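Local coordinates for zinc-binding protein TroA (PDB 1K0F) that binds zinc with high affinity in the periplasm and delivers it to the membrane permease of an ABC transporter for import, at residues P3-T8 with L54-G59; I9-D14 with D248-A253; K17-G22 with A116-L121; V34-Y39 with L60-K65. One frame throughout, in Å; residues are numbered along the deposited sequence.

In the fold
Along the chain, interaction 1 crosses the other three, while interaction 4 lies inside interaction 3, which in turn lies inside interaction 2. Strand 4-7 leads into helix 10-20, and strand 54-57 leads into the loop of 60-65. Interaction 1 pairs the two central strands of the four-stranded parallel sheet. Interaction 3, its centre about 10 Å from that of interaction 1, places helix 10-20 against helix 107-124 on one face of this sheet. Interactions 2 and 4, with centres about 13 Å apart, carry Asp248 and His37 of the zinc site. Glu63 joins interaction 4 to interaction 1. Interactions 3 and 4, about 22 Å apart between centres, do not touch, but helix 10-20 links them through interaction 2.

Interaction 1: residues P3-T8 with L54-G59; sequences PLVVTT and LILYNG
Val5 and Leu54 lie side by side on one face of the sheet, their side chains pointing the same way. Along Leu54, CB sits 3.9 Å from Val5 CG2, and CG comes within 4.1 Å of Val5 CG1. The CD2 branch makes the closest side-chain approach of the pair, 3.6 Å from Val5 CG2, and also packs on Leu121 of helix 107-124. CG stands anti to the backbone N (chi1 167°), which lays the leucine along the valine. On the same face, Thr7 CG2 touches Leu56 CB at 3.9 Å, and both side chains also touch Ile12 of helix 10-20. Val6 and Ile55 point to the other face.

The backbones are paired in parallel, the short strand axes 18° apart. Leu54 N donates to Leu4 O, Val6 N to Leu54 O (2.7 Å, N-H...O 162°) and Leu56 N to Val6 O at 2.7 Å. A weak bond from Thr8 N to Leu56 O follows, where the chain turns its corner. Thr8 OG1 lies 3.4 Å from Tyr57 CA. It is hydrogen-bonded to Glu63 OE2, which also accepts a hydrogen bond from Asn58 N, so one carboxylate oxygen ties the two strand ends together.

Strand 25-28 flanks 4-7 and strand 78-81 flanks 54-57. All four strands run parallel in the order 2-1-3-4 with helices between them, an alpha/beta sheet, as in the N-terminal lobe of this family of metal-binding proteins.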
loop_
_atom_site.group_PDB
_atom_site.type_symbol
_atom_site.label_atom_id
_atom_site.label_comp_id
_atom_site.label_asym_id
_atom_site.label_seq_id
_atom_site.Cartn_x
_atom_site.Cartn_y
_atom_site.Cartn_z
ATOM N N PRO A 3 23.509 -5.169 -10.955
ATOM C CA PRO A 3 22.638 -4.099 -11.471
ATOM C C PRO A 3 21.830 -3.342 -10.419
ATOM O O PRO A 3 21.390 -3.912 -9.417
ATOM C CB PRO A 3 21.726 -4.822 -12.452
ATOM C CG PRO A 3 21.688 -6.207 -11.934
ATOM C CD PRO A 3 23.078 -6.481 -11.463
ATOM N N LEU A 4 21.627 -2.052 -10.668
ATOM C CA LEU A 4 20.899 -1.195 -9.756
ATOM C C LEU A 4 19.410 -1.174 -10.018
ATOM O O LEU A 4 18.967 -0.699 -11.057
ATOM C CB LEU A 4 21.424 0.233 -9.851
ATOM C CG LEU A 4 20.702 1.208 -8.927
ATOM C CD1 LEU A 4 20.848 0.728 -7.494
ATOM C CD2 LEU A 4 21.275 2.606 -9.091
ATOM N N VAL A 5 18.636 -1.697 -9.075
ATOM C CA VAL A 5 17.188 -1.689 -9.203
ATOM C C VAL A 5 16.741 -0.556 -8.302
ATOM O O VAL A 5 17.272 -0.392 -7.205
ATOM C CB VAL A 5 16.546 -2.997 -8.690
ATOM C CG1 VAL A 5 15.024 -2.839 -8.600
ATOM C CG2 VAL A 5 16.919 -4.152 -9.608
ATOM N N VAL A 6 15.785 0.243 -8.752
ATOM C CA VAL A 6 15.311 1.339 -7.921
ATOM C C VAL A 6 13.808 1.330 -7.905
ATOM O O VAL A 6 13.167 1.386 -8.951
ATOM C CB VAL A 6 15.793 2.712 -8.430
ATOM C CG1 VAL A 6 15.016 3.828 -7.722
ATOM C CG2 VAL A 6 17.296 2.872 -8.167
ATOM N N THR A 7 13.248 1.259 -6.707
ATOM C CA THR A 7 11.805 1.222 -6.561
ATOM C C THR A 7 11.294 2.391 -5.733
ATOM O O THR A 7 12.051 3.048 -5.016
ATOM C CB THR A 7 11.356 -0.096 -5.901
ATOM O OG1 THR A 7 11.404 0.045 -4.480
ATOM C CG2 THR A 7 12.260 -1.241 -6.322
ATOM N N THR A 8 9.995 2.629 -5.835
ATOM C CA THR A 8 9.357 3.707 -5.118
ATOM C C THR A 8 8.848 3.221 -3.774
ATOM O O THR A 8 9.572 3.242 -2.793
ATOM C CB THR A 8 8.203 4.258 -5.947
ATOM O OG1 THR A 8 7.415 3.164 -6.431
ATOM C CG2 THR A 8 8.733 5.043 -7.149
ATOM N N LEU A 54 17.080 -0.789 -13.515
ATOM C CA LEU A 54 15.681 -1.174 -13.449
ATOM C C LEU A 54 14.926 -0.275 -12.491
ATOM O O LEU A 54 15.246 -0.217 -11.310
ATOM C CB LEU A 54 15.567 -2.623 -12.975
ATOM C CG LEU A 54 14.177 -3.088 -12.558
ATOM C CD1 LEU A 54 13.286 -3.103 -13.785
ATOM C CD2 LEU A 54 14.249 -4.466 -11.929
ATOM N N ILE A 55 13.931 0.437 -13.002
ATOM C CA ILE A 55 13.124 1.303 -12.158
ATOM C C ILE A 55 11.749 0.665 -12.007
ATOM O O ILE A 55 11.112 0.288 -12.996
ATOM C CB ILE A 55 12.957 2.712 -12.748
ATOM C CG1 ILE A 55 14.260 3.501 -12.597
ATOM C CG2 ILE A 55 11.841 3.447 -12.012
ATOM C CD1 ILE A 55 14.241 4.834 -13.314
ATOM N N LEU A 56 11.306 0.545 -10.756
ATOM C CA LEU A 56 10.025 -0.073 -10.443
ATOM C C LEU A 56 9.099 0.846 -9.665
ATOM O O LEU A 56 9.488 1.460 -8.670
ATOM C CB LEU A 56 10.244 -1.365 -9.648
ATOM C CG LEU A 56 10.802 -2.565 -10.421
ATOM C CD1 LEU A 56 10.919 -3.763 -9.490
ATOM C CD2 LEU A 56 9.904 -2.883 -11.602
ATOM N N TYR A 57 7.862 0.928 -10.133
ATOM C CA TYR A 57 6.859 1.741 -9.487
ATOM C C TYR A 57 5.475 1.142 -9.721
ATOM O O TYR A 57 5.270 0.333 -10.630
ATOM C CB TYR A 57 6.934 3.187 -9.991
ATOM C CG TYR A 57 6.547 3.413 -11.441
ATOM C CD1 TYR A 57 7.346 2.944 -12.486
ATOM C CD2 TYR A 57 5.415 4.174 -11.764
ATOM C CE1 TYR A 57 7.034 3.227 -13.800
ATOM C CE2 TYR A 57 5.096 4.462 -13.084
ATOM C CZ TYR A 57 5.907 3.988 -14.096
ATOM O OH TYR A 57 5.567 4.262 -15.403
ATOM N N ASN A 58 4.534 1.533 -8.875
ATOM C CA ASN A 58 3.167 1.052 -8.934
ATOM C C ASN A 58 2.492 1.160 -10.297
ATOM O O ASN A 58 2.283 0.168 -11.009
ATOM C CB ASN A 58 2.330 1.827 -7.921
ATOM C CG ASN A 58 1.259 0.987 -7.282
ATOM O OD1 ASN A 58 1.485 -0.190 -6.975
ATOM N ND2 ASN A 58 0.090 1.579 -7.066
ATOM N N GLY A 59 2.170 2.403 -10.636
ATOM C CA GLY A 59 1.448 2.699 -11.849
ATOM C C GLY A 59 0.111 3.083 -11.245
ATOM O O GLY A 59 0.079 3.624 -10.135
#

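Interaction 2: residues I9-D14 with D248-A253; sequences IGMIAD and DAMGDA
Met11 bends at chi2 (82°), which sets its SD beside Met250 CG, itself placed anti to the carbonyl carbon by chi1 (-75°). The chi3 torsions then place the two methyls, turning Met250 CE (chi3 -40°) to Gly10 O and Met11 CE to Asp248 O. The contact sits at the start of helix 10-20, in the beta-alpha unit that begins with strand 4-7, with Ile9 at the N-cap position. Its partner is the loop after strand 240-245, which supplies the zinc ligand Asp248.

The two methionines slide past one another in opposite directions, Met11 SD lying 3.9 Å from Met250 CG. Met250 lays its end over the first turn of the helix, where Gly10 has no side chain. Its CE is 3.5 Å from Gly10 O, its SD a longer 4.0 Å from that oxygen. The carbonyl also accepts a hydrogen bond from Asp14 N at 2.8 Å, so the methyl group meets an oxygen already used within the helix. Asp14 CB approaches the sulfur more loosely, and the carboxylate of Asp14 is bound through OD2 to Tyr139.

Met263 of helix 260-273 touches both methionines, and Tyr260 packs on Met11, so three methionines gather where that helix meets the start of helix 10-20. Asp248 turns its backbone, rather than its carboxylate, toward the helix. Ile9 CG2 lies 4.0 Å from Asp248 O, and Met11 CE comes within 3.0 Å of that same oxygen, with SD just behind.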
loop_
_atom_site.group_PDB
_atom_site.type_symbol
_atom_site.label_atom_id
_atom_site.label_comp_id
_atom_site.label_asym_id
_atom_site.label_seq_id
_atom_site.Cartn_x
_atom_site.Cartn_y
_atom_site.Cartn_z
ATOM N N ILE A 9 7.597 2.791 -3.725
ATOM C CA ILE A 9 7.008 2.302 -2.480
ATOM C C ILE A 9 7.709 1.030 -1.997
ATOM O O ILE A 9 8.111 0.182 -2.805
ATOM C CB ILE A 9 5.518 2.013 -2.671
ATOM C CG1 ILE A 9 5.339 1.014 -3.818
ATOM C CG2 ILE A 9 4.786 3.305 -2.987
ATOM C CD1 ILE A 9 3.935 0.496 -3.946
ATOM N N GLY A 10 7.855 0.907 -0.680
ATOM C CA GLY A 10 8.531 -0.247 -0.112
ATOM C C GLY A 10 7.967 -1.599 -0.519
ATOM O O GLY A 10 8.690 -2.597 -0.557
ATOM N N MET A 11 6.674 -1.626 -0.827
ATOM C CA MET A 11 6.007 -2.861 -1.207
ATOM C C MET A 11 6.703 -3.543 -2.370
ATOM O O MET A 11 6.885 -4.760 -2.365
ATOM C CB MET A 11 4.547 -2.587 -1.561
ATOM C CG MET A 11 3.648 -2.386 -0.346
ATOM S SD MET A 11 3.715 -0.699 0.325
ATOM C CE MET A 11 2.518 0.074 -0.685
ATOM N N ILE A 12 7.089 -2.760 -3.372
ATOM C CA ILE A 12 7.780 -3.292 -4.544
ATOM C C ILE A 12 9.157 -3.773 -4.103
ATOM O O ILE A 12 9.584 -4.879 -4.441
ATOM C CB ILE A 12 7.955 -2.203 -5.635
ATOM C CG1 ILE A 12 6.578 -1.722 -6.106
ATOM C CG2 ILE A 12 8.805 -2.739 -6.772
ATOM C CD1 ILE A 12 6.606 -0.956 -7.388
ATOM N N ALA A 13 9.838 -2.921 -3.338
ATOM C CA ALA A 13 11.171 -3.214 -2.826
ATOM C C ALA A 13 11.149 -4.559 -2.126
ATOM O O ALA A 13 12.112 -5.329 -2.203
ATOM C CB ALA A 13 11.618 -2.123 -1.852
ATOM N N ASP A 14 10.050 -4.848 -1.436
ATOM C CA ASP A 14 9.958 -6.112 -0.746
ATOM C C ASP A 14 9.943 -7.239 -1.756
ATOM O O ASP A 14 10.672 -8.216 -1.617
ATOM C CB ASP A 14 8.711 -6.191 0.110
ATOM C CG ASP A 14 8.683 -7.439 0.950
ATOM O OD1 ASP A 14 9.478 -7.518 1.915
ATOM O OD2 ASP A 14 7.887 -8.352 0.639
ATOM N N ASP A 248 0.237 3.443 2.404
ATOM C CA ASP A 248 1.075 3.365 1.220
ATOM C C ASP A 248 2.505 2.983 1.568
ATOM O O ASP A 248 3.269 2.585 0.692
ATOM C CB ASP A 248 1.091 4.707 0.477
ATOM C CG ASP A 248 -0.268 5.395 0.464
ATOM O OD1 ASP A 248 -1.289 4.710 0.247
ATOM O OD2 ASP A 248 -0.307 6.632 0.666
ATOM N N ALA A 249 2.851 3.103 2.849
ATOM C CA ALA A 249 4.206 2.802 3.313
ATOM C C ALA A 249 4.306 1.623 4.270
ATOM O O ALA A 249 3.379 1.343 5.035
ATOM C CB ALA A 249 4.819 4.043 3.972
ATOM N N MET A 250 5.456 0.954 4.229
ATOM C CA MET A 250 5.714 -0.205 5.072
ATOM C C MET A 250 6.427 0.184 6.351
ATOM O O MET A 250 6.672 1.365 6.613
ATOM C CB MET A 250 6.587 -1.214 4.333
ATOM C CG MET A 250 5.881 -2.005 3.269
ATOM S SD MET A 250 6.802 -3.494 2.905
ATOM C CE MET A 250 8.487 -2.886 2.948
ATOM N N GLY A 251 6.768 -0.827 7.139
ATOM C CA GLY A 251 7.480 -0.577 8.375
ATOM C C GLY A 251 8.958 -0.411 8.073
ATOM O O GLY A 251 9.346 -0.371 6.899
ATOM N N ASP A 252 9.778 -0.312 9.119
ATOM C CA ASP A 252 11.222 -0.146 8.959
ATOM C C ASP A 252 11.890 -1.410 8.447
ATOM O O ASP A 252 11.547 -2.518 8.871
ATOM C CB ASP A 252 11.872 0.225 10.285
ATOM C CG ASP A 252 11.349 1.516 10.840
ATOM O OD1 ASP A 252 11.325 2.533 10.112
ATOM O OD2 ASP A 252 10.965 1.506 12.023
ATOM N N ALA A 253 12.849 -1.240 7.541
ATOM C CA ALA A 253 13.569 -2.377 6.989
ATOM C C ALA A 253 14.149 -3.138 8.172
ATOM O O ALA A 253 14.682 -2.530 9.103
ATOM C CB ALA A 253 14.684 -1.899 6.068
#

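Interaction 3: residues K17-G22 with A116-L121; sequences KNIAQG and AVYESL
The ring of Tyr118 meets Ile19 at its edge: Ile19 CG2 lies near the ring plane, 4.1 Å from Tyr118 CD1, and so does not sit over a face. The ring of Tyr136 is stacked with that of Tyr118, and the hydroxyl at the far end is hydrogen-bonded to Thr133. The hydroxyl bond fixes where the far end of the ring lies, while the stack and the isoleucine at the edge probably favour its tilt.

Ile19 makes most of the reach from helix 10-20 to helix 107-124, with Ala20 beside it. Its two branches divide the work. CG1 is anti to the carbonyl carbon (chi1 -58°) and the chain runs on extended at chi2, which brings CD1 between two residues of the facing helix. There CD1 is 3.7 Å from Tyr118 CA and 4.0 Å from Val117 CG1. The side chains of Ile19 and Tyr118 cross at about a right angle. CG2, besides meeting the ring edge, touches Leu121 CD1 at 3.5 Å. The CD1 methyl of Leu121 is shared, since Ala20 CB also lies 3.5 Å from it. Leu121 CD2 approaches the same alanine at 4.1 Å. The small Ala20 thus lets the leucine tip come close to the last turn of helix 10-20.

On the sheet side, Val117 packs on Leu56 of strand 54-57. From helix 129-156, Phe132 touches Ile19 and Ala20. The carbonyl of Ile19 accepts a hydrogen bond from Arg135 NH1 of that helix. The contacts between the two segments all run between carbon atoms, so they are held together by shape and by burial of apolar surface, while polar bonding is directed to the long helix 129-156.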
loop_
_atom_site.group_PDB
_atom_site.type_symbol
_atom_site.label_atom_id
_atom_site.label_comp_id
_atom_site.label_asym_id
_atom_site.label_seq_id
_atom_site.Cartn_x
_atom_site.Cartn_y
_atom_site.Cartn_z
ATOM N N LYS A 17 13.497 -7.649 -3.053
ATOM C CA LYS A 17 14.335 -8.302 -2.054
ATOM C C LYS A 17 14.181 -9.821 -2.043
ATOM O O LYS A 17 15.158 -10.569 -2.116
ATOM C CB LYS A 17 13.993 -7.760 -0.665
ATOM C CG LYS A 17 14.388 -6.313 -0.463
ATOM C CD LYS A 17 14.683 -6.012 0.982
ATOM C CE LYS A 17 13.597 -5.140 1.583
ATOM N NZ LYS A 17 14.138 -3.828 2.025
ATOM N N ASN A 18 12.935 -10.265 -1.954
ATOM C CA ASN A 18 12.625 -11.682 -1.905
ATOM C C ASN A 18 13.032 -12.410 -3.172
ATOM O O ASN A 18 13.539 -13.527 -3.102
ATOM C CB ASN A 18 11.137 -11.869 -1.652
ATOM C CG ASN A 18 10.732 -11.466 -0.254
ATOM O OD1 ASN A 18 11.035 -12.159 0.711
ATOM N ND2 ASN A 18 10.054 -10.336 -0.134
ATOM N N ILE A 19 12.805 -11.770 -4.319
ATOM C CA ILE A 19 13.127 -12.340 -5.632
ATOM C C ILE A 19 14.592 -12.190 -6.042
ATOM O O ILE A 19 15.286 -13.180 -6.233
ATOM C CB ILE A 19 12.263 -11.718 -6.763
ATOM C CG1 ILE A 19 10.778 -11.924 -6.455
ATOM C CG2 ILE A 19 12.616 -12.364 -8.092
ATOM C CD1 ILE A 19 9.872 -10.943 -7.124
ATOM N N ALA A 20 15.050 -10.951 -6.196
ATOM C CA ALA A 20 16.439 -10.699 -6.588
ATOM C C ALA A 20 17.425 -10.997 -5.467
ATOM O O ALA A 20 18.552 -11.433 -5.724
ATOM C CB ALA A 20 16.605 -9.252 -7.045
ATOM N N GLN A 21 16.997 -10.767 -4.228
ATOM C CA GLN A 21 17.853 -10.997 -3.084
ATOM C C GLN A 21 19.114 -10.169 -3.259
ATOM O O GLN A 21 19.037 -8.966 -3.526
ATOM C CB GLN A 21 18.210 -12.472 -2.986
ATOM C CG GLN A 21 17.039 -13.364 -3.246
ATOM C CD GLN A 21 16.624 -14.107 -2.014
ATOM O OE1 GLN A 21 15.474 -14.031 -1.579
ATOM N NE2 GLN A 21 17.564 -14.836 -1.432
ATOM N N GLY A 22 20.264 -10.814 -3.128
ATOM C CA GLY A 22 21.522 -10.104 -3.248
ATOM C C GLY A 22 22.068 -10.093 -4.648
ATOM O O GLY A 22 23.242 -9.800 -4.856
ATOM N N ALA A 116 5.039 -8.840 -12.067
ATOM C CA ALA A 116 5.679 -7.786 -12.842
ATOM C C ALA A 116 7.102 -7.564 -12.328
ATOM O O ALA A 116 8.050 -7.498 -13.104
ATOM C CB ALA A 116 4.867 -6.497 -12.727
ATOM N N VAL A 117 7.240 -7.444 -11.015
ATOM C CA VAL A 117 8.550 -7.246 -10.406
ATOM C C VAL A 117 9.487 -8.392 -10.792
ATOM O O VAL A 117 10.595 -8.174 -11.286
ATOM C CB VAL A 117 8.438 -7.209 -8.885
ATOM C CG1 VAL A 117 9.809 -7.062 -8.280
ATOM C CG2 VAL A 117 7.543 -6.064 -8.458
ATOM N N TYR A 118 9.014 -9.612 -10.559
ATOM C CA TYR A 118 9.775 -10.807 -10.870
ATOM C C TYR A 118 10.218 -10.817 -12.317
ATOM O O TYR A 118 11.396 -10.993 -12.611
ATOM C CB TYR A 118 8.926 -12.044 -10.593
ATOM C CG TYR A 118 9.270 -13.250 -11.449
ATOM C CD1 TYR A 118 10.441 -13.955 -11.235
ATOM C CD2 TYR A 118 8.401 -13.695 -12.432
ATOM C CE1 TYR A 118 10.745 -15.088 -11.979
ATOM C CE2 TYR A 118 8.684 -14.831 -13.189
ATOM C CZ TYR A 118 9.858 -15.526 -12.954
ATOM O OH TYR A 118 10.134 -16.653 -13.672
ATOM N N GLU A 119 9.267 -10.633 -13.224
ATOM C CA GLU A 119 9.560 -10.642 -14.655
ATOM C C GLU A 119 10.450 -9.481 -15.103
ATOM O O GLU A 119 11.116 -9.568 -16.134
ATOM C CB GLU A 119 8.257 -10.633 -15.462
ATOM C CG GLU A 119 7.631 -12.009 -15.621
ATOM C CD GLU A 119 6.302 -11.965 -16.336
ATOM O OE1 GLU A 119 5.729 -13.046 -16.582
ATOM O OE2 GLU A 119 5.835 -10.850 -16.649
ATOM N N SER A 120 10.445 -8.389 -14.346
ATOM C CA SER A 120 11.274 -7.235 -14.677
ATOM C C SER A 120 12.710 -7.595 -14.306
ATOM O O SER A 120 13.659 -7.344 -15.059
ATOM C CB SER A 120 10.831 -6.017 -13.866
ATOM O OG SER A 120 9.914 -5.230 -14.594
ATOM N N LEU A 121 12.852 -8.193 -13.128
ATOM C CA LEU A 121 14.152 -8.609 -12.630
ATOM C C LEU A 121 14.786 -9.611 -13.593
ATOM O O LEU A 121 15.986 -9.558 -13.854
ATOM C CB LEU A 121 14.007 -9.228 -11.236
ATOM C CG LEU A 121 13.601 -8.278 -10.099
ATOM C CD1 LEU A 121 13.534 -9.056 -8.794
ATOM C CD2 LEU A 121 14.600 -7.121 -9.987
#

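Interaction 4: residues V34-Y39 with L60-K65; sequences VDPHLY and LHLETK
Polar contacts centre on His37. Its ring nitrogen ND1 makes a weak hydrogen bond to Leu62 O at 3.4 Å, with an N-H...O angle of 146°, and the carbonyl oxygen lies obliquely to the ring. That same oxygen accepts a hydrogen bond from Thr64 N within an inverse gamma turn centred on Glu63, so the turn presents it to the imidazole. On the backbone side, His37 O is 2.7 Å from Thr64 OG1.

Apolar contacts flank this. Leu62, with CG anti to the backbone N (chi1 175°), splits its methyls: CD1 touches His37 CE1 at 3.7 Å, and CD2 lies 4.2 Å from Pro36 CB. Glu63 CG also lies 4.2 Å from Pro36 CB. The aliphatic stem of Lys65 runs along residues 37-39, with CD 3.1 Å from His37 O and 3.6 Å from Leu38 CA, and CB 3.5 Å from Tyr39 O.

ND1 is thereby turned to the 60-65 loop while NE2 faces Asp248. The His37 ring also meets the rings of His102 and His168 at steep angles. Together, His37, His102, His168 and Asp248 form the zinc site, here empty of metal, in the cleft between the lobes of this cluster 9 solute-binding protein.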
loop_
_atom_site.group_PDB
_atom_site.type_symbol
_atom_site.label_atom_id
_atom_site.label_comp_id
_atom_site.label_asym_id
_atom_site.label_seq_id
_atom_site.Cartn_x
_atom_site.Cartn_y
_atom_site.Cartn_z
ATOM N N VAL A 34 6.371 7.213 4.577
ATOM C CA VAL A 34 6.438 7.955 3.313
ATOM C C VAL A 34 5.201 7.839 2.391
ATOM O O VAL A 34 4.851 6.756 1.911
ATOM C CB VAL A 34 7.689 7.541 2.504
ATOM C CG1 VAL A 34 7.584 8.039 1.066
ATOM C CG2 VAL A 34 8.930 8.101 3.166
ATOM N N ASP A 35 4.564 8.981 2.130
ATOM C CA ASP A 35 3.395 9.027 1.270
ATOM C C ASP A 35 3.823 9.191 -0.168
ATOM O O ASP A 35 4.281 10.258 -0.571
ATOM C CB ASP A 35 2.488 10.194 1.646
ATOM C CG ASP A 35 1.221 10.235 0.813
ATOM O OD1 ASP A 35 1.217 9.670 -0.300
ATOM O OD2 ASP A 35 0.230 10.831 1.276
ATOM N N PRO A 36 3.655 8.140 -0.973
ATOM C CA PRO A 36 4.025 8.153 -2.390
ATOM C C PRO A 36 3.295 9.220 -3.204
ATOM O O PRO A 36 3.862 9.780 -4.149
ATOM C CB PRO A 36 3.695 6.740 -2.864
ATOM C CG PRO A 36 3.554 5.930 -1.626
ATOM C CD PRO A 36 3.078 6.851 -0.568
ATOM N N HIS A 37 2.043 9.487 -2.833
ATOM C CA HIS A 37 1.220 10.485 -3.518
ATOM C C HIS A 37 1.977 11.801 -3.634
ATOM O O HIS A 37 2.313 12.259 -4.724
ATOM C CB HIS A 37 -0.076 10.746 -2.745
ATOM C CG HIS A 37 -0.863 9.509 -2.429
ATOM N ND1 HIS A 37 -1.300 8.636 -3.402
ATOM C CD2 HIS A 37 -1.310 9.010 -1.250
ATOM C CE1 HIS A 37 -1.981 7.653 -2.839
ATOM N NE2 HIS A 37 -2.001 7.856 -1.533
ATOM N N LEU A 38 2.249 12.397 -2.486
ATOM C CA LEU A 38 2.932 13.674 -2.435
ATOM C C LEU A 38 4.439 13.540 -2.296
ATOM O O LEU A 38 5.086 14.372 -1.659
ATOM C CB LEU A 38 2.358 14.478 -1.275
ATOM C CG LEU A 38 0.857 14.222 -1.100
ATOM C CD1 LEU A 38 0.525 14.071 0.374
ATOM C CD2 LEU A 38 0.068 15.364 -1.727
ATOM N N TYR A 39 5.000 12.499 -2.901
ATOM C CA TYR A 39 6.442 12.273 -2.834
ATOM C C TYR A 39 7.143 12.759 -4.111
ATOM O O TYR A 39 6.647 12.546 -5.224
ATOM C CB TYR A 39 6.737 10.779 -2.602
ATOM C CG TYR A 39 8.201 10.475 -2.330
ATOM C CD1 TYR A 39 8.686 10.391 -1.030
ATOM C CD2 TYR A 39 9.105 10.312 -3.377
ATOM C CE1 TYR A 39 10.039 10.160 -0.779
ATOM C CE2 TYR A 39 10.458 10.084 -3.137
ATOM C CZ TYR A 39 10.920 10.013 -1.838
ATOM O OH TYR A 39 12.268 9.830 -1.607
ATOM N N LEU A 60 -0.986 2.787 -11.926
ATOM C CA LEU A 60 -2.297 3.122 -11.398
ATOM C C LEU A 60 -2.298 4.514 -10.767
ATOM O O LEU A 60 -2.999 4.780 -9.795
ATOM C CB LEU A 60 -2.724 2.076 -10.371
ATOM C CG LEU A 60 -2.760 0.634 -10.887
ATOM C CD1 LEU A 60 -3.573 -0.211 -9.928
ATOM C CD2 LEU A 60 -3.374 0.584 -12.287
ATOM N N HIS A 61 -1.492 5.402 -11.333
ATOM C CA HIS A 61 -1.402 6.771 -10.852
ATOM C C HIS A 61 -1.211 6.876 -9.346
ATOM O O HIS A 61 -1.761 7.770 -8.702
ATOM C CB HIS A 61 -2.657 7.541 -11.253
ATOM C CG HIS A 61 -2.583 9.008 -10.960
ATOM N ND1 HIS A 61 -1.589 9.818 -11.463
ATOM C CD2 HIS A 61 -3.379 9.808 -10.214
ATOM C CE1 HIS A 61 -1.776 11.056 -11.042
ATOM N NE2 HIS A 61 -2.854 11.075 -10.280
ATOM N N LEU A 62 -0.432 5.976 -8.771
ATOM C CA LEU A 62 -0.209 6.035 -7.333
ATOM C C LEU A 62 0.743 7.175 -7.015
ATOM O O LEU A 62 0.393 8.125 -6.318
ATOM C CB LEU A 62 0.377 4.721 -6.819
ATOM C CG LEU A 62 0.732 4.798 -5.343
ATOM C CD1 LEU A 62 -0.527 4.648 -4.530
ATOM C CD2 LEU A 62 1.741 3.736 -4.988
ATOM N N GLU A 63 1.954 7.057 -7.544
ATOM C CA GLU A 63 3.014 8.035 -7.349
ATOM C C GLU A 63 2.792 9.299 -8.174
ATOM O O GLU A 63 3.711 9.819 -8.802
ATOM C CB GLU A 63 4.350 7.386 -7.721
ATOM C CG GLU A 63 4.689 6.169 -6.862
ATOM C CD GLU A 63 4.374 4.838 -7.536
ATOM O OE1 GLU A 63 3.503 4.790 -8.434
ATOM O OE2 GLU A 63 5.004 3.830 -7.157
ATOM N N THR A 64 1.555 9.783 -8.148
ATOM C CA THR A 64 1.134 10.981 -8.871
ATOM C C THR A 64 2.218 11.974 -9.285
ATOM O O THR A 64 2.293 12.372 -10.449
ATOM C CB THR A 64 0.087 11.755 -8.048
ATOM O OG1 THR A 64 0.674 12.174 -6.807
ATOM C CG2 THR A 64 -1.122 10.873 -7.761
ATOM N N LYS A 65 3.058 12.372 -8.334
ATOM C CA LYS A 65 4.108 13.356 -8.595
ATOM C C LYS A 65 5.447 12.843 -9.134
ATOM O O LYS A 65 6.498 13.387 -8.797
ATOM C CB LYS A 65 4.355 14.165 -7.320
ATOM C CG LYS A 65 3.359 15.295 -7.100
ATOM C CD LYS A 65 2.702 15.204 -5.735
ATOM C CE LYS A 65 1.686 16.310 -5.557
ATOM N NZ LYS A 65 1.038 16.651 -6.854
#